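Local coordinates for protein sucrose 6(F)-phosphate phosphorylase (Thermoanaerobacterium thermosaccharolyticum DSM 571, PDB 6S9V) that is a carbohydrate-active phosphorylase of the alpha-amylase family, built round a closed eight-stranded beta/alpha (TIM) barrel, at residues Asn38-Leu41 with Glu42-Ser46. Sequence-based numbering, arbitrary orientation.
Sequences NDVL and EKYFS
The side chains of Val40 and Phe45 run alongside each other, pointing the same way, where helix 34-44 runs out. The Val40 methyl CG1 lies 3.5 Å from Phe45 CE2 and approaches the ring obliquely. CG1 is anti to the backbone N (chi1 161°), which sets it beside the residue's own carbonyl carbon, on the Phe45 side. The same methyl is 4.0 Å from Tyr44 CD2, so one branch serves both aromatic rings. The side chains of Leu41 and Phe45 run roughly perpendicular to each other, with Leu41 CD2 4.1 Å from Phe45 CB. Tyr44 CB sits over the centre of one face of the Phe45 ring, and Lys43 CG does the same over the Tyr44 ring.

These are the last two turns of helix 34-44, the first helix of the TIM barrel, in the beta-alpha-beta unit formed with strands 22-25 and 51-54. Val40 and Tyr44 face helix 422-428, touching Ile425. Leu41 is buried against Met87, Phe49 and Phe91.

Four backbone hydrogen bonds, each from residue i+4 to the carbonyl of residue i, hold these two turns. Glu42 N donates to Asn38 O at 3.0 Å, and Lys43 N to Asp39 O at 2.8 Å. Tyr44 N reaches Val40 O at 3.0 Å. Phe45 N bonds to Leu41 O at 2.9 Å, although Phe45 itself has already left helical angles.

Asp39 and Glu42 are both exposed acids, with OD1 of Asp39 5.2 Å from OE1 of Glu42.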
loop_
_atom_site.group_PDB
_atom_site.type_symbol
_atom_site.label_atom_id
_atom_site.label_comp_id
_atom_site.label_asym_id
_atom_site.label_seq_id
_atom_site.Cartn_x
_atom_site.Cartn_y
_atom_site.Cartn_z
ATOM N N ASN A 38 -9.066 -16.361 -8.631
ATOM C CA ASN A 38 -10.354 -16.778 -8.086
ATOM C C ASN A 38 -10.354 -18.267 -7.742
ATOM O O ASN A 38 -10.911 -18.673 -6.713
ATOM C CB ASN A 38 -11.477 -16.469 -9.087
ATOM C CG ASN A 38 -12.032 -15.054 -8.941
ATOM O OD1 ASN A 38 -12.131 -14.522 -7.834
ATOM N ND2 ASN A 38 -12.417 -14.446 -10.065
ATOM N N ASP A 39 -9.751 -19.097 -8.600
ATOM C CA ASP A 39 -9.672 -20.527 -8.318
ATOM C C ASP A 39 -8.865 -20.797 -7.053
ATOM O O ASP A 39 -9.246 -21.641 -6.234
ATOM C CB ASP A 39 -9.061 -21.284 -9.504
ATOM C CG ASP A 39 -9.963 -21.295 -10.731
ATOM O OD1 ASP A 39 -11.164 -20.987 -10.603
ATOM O OD2 ASP A 39 -9.470 -21.636 -11.829
ATOM N N VAL A 40 -7.729 -20.103 -6.893
ATOM C CA VAL A 40 -6.878 -20.288 -5.721
ATOM C C VAL A 40 -7.593 -19.820 -4.463
ATOM O O VAL A 40 -7.540 -20.480 -3.421
ATOM C CB VAL A 40 -5.541 -19.546 -5.926
ATOM C CG1 VAL A 40 -4.829 -19.319 -4.607
ATOM C CG2 VAL A 40 -4.642 -20.330 -6.889
ATOM N N LEU A 41 -8.280 -18.677 -4.537
ATOM C CA LEU A 41 -9.064 -18.211 -3.400
ATOM C C LEU A 41 -10.117 -19.236 -3.002
ATOM O O LEU A 41 -10.302 -19.518 -1.811
ATOM C CB LEU A 41 -9.721 -16.874 -3.730
ATOM C CG LEU A 41 -8.818 -15.647 -3.743
ATOM C CD1 LEU A 41 -9.561 -14.483 -4.370
ATOM C CD2 LEU A 41 -8.324 -15.292 -2.325
ATOM N N GLU A 42 -10.815 -19.808 -3.985
ATOM C CA GLU A 42 -11.849 -20.793 -3.688
ATOM C C GLU A 42 -11.240 -22.076 -3.137
ATOM O O GLU A 42 -11.817 -22.711 -2.249
ATOM C CB GLU A 42 -12.680 -21.081 -4.938
ATOM C CG GLU A 42 -13.725 -22.199 -4.748
ATOM C CD GLU A 42 -14.596 -22.436 -5.982
ATOM O OE1 GLU A 42 -14.687 -21.540 -6.840
ATOM O OE2 GLU A 42 -15.199 -23.525 -6.085
ATOM N N LYS A 43 -10.068 -22.472 -3.636
ATOM C CA LYS A 43 -9.508 -23.747 -3.216
ATOM C C LYS A 43 -8.990 -23.681 -1.783
ATOM O O LYS A 43 -9.226 -24.605 -0.992
ATOM C CB LYS A 43 -8.386 -24.155 -4.170
ATOM C CG LYS A 43 -7.829 -25.541 -3.943
ATOM C CD LYS A 43 -6.870 -25.923 -5.069
ATOM C CE LYS A 43 -6.174 -27.250 -4.801
ATOM N NZ LYS A 43 -7.125 -28.377 -4.568
ATOM N N TYR A 44 -8.311 -22.585 -1.417
ATOM C CA TYR A 44 -7.582 -22.531 -0.157
ATOM C C TYR A 44 -8.010 -21.447 0.825
ATOM O O TYR A 44 -7.714 -21.585 2.020
ATOM C CB TYR A 44 -6.079 -22.296 -0.413
ATOM C CG TYR A 44 -5.399 -23.243 -1.360
ATOM C CD1 TYR A 44 -5.167 -24.565 -1.014
ATOM C CD2 TYR A 44 -4.935 -22.795 -2.590
ATOM C CE1 TYR A 44 -4.526 -25.426 -1.888
ATOM C CE2 TYR A 44 -4.291 -23.646 -3.461
ATOM C CZ TYR A 44 -4.083 -24.955 -3.106
ATOM O OH TYR A 44 -3.438 -25.794 -3.994
ATOM N N PHE A 45 -8.677 -20.374 0.380
ATOM C CA PHE A 45 -8.699 -19.163 1.192
ATOM C C PHE A 45 -10.077 -18.538 1.356
ATOM O O PHE A 45 -10.168 -17.353 1.712
ATOM C CB PHE A 45 -7.759 -18.108 0.585
ATOM C CG PHE A 45 -6.360 -18.600 0.326
ATOM C CD1 PHE A 45 -5.629 -19.207 1.320
ATOM C CD2 PHE A 45 -5.764 -18.408 -0.912
ATOM C CE1 PHE A 45 -4.339 -19.657 1.084
ATOM C CE2 PHE A 45 -4.473 -18.848 -1.154
ATOM C CZ PHE A 45 -3.755 -19.463 -0.152
ATOM N N SER A 46 -11.149 -19.300 1.152
ATOM C CA SER A 46 -12.478 -18.696 1.132
ATOM C C SER A 46 -12.794 -17.969 2.439
ATOM O O SER A 46 -13.397 -16.889 2.419
ATOM C CB SER A 46 -13.535 -19.749 0.812
ATOM O OG SER A 46 -13.525 -20.007 -0.578
#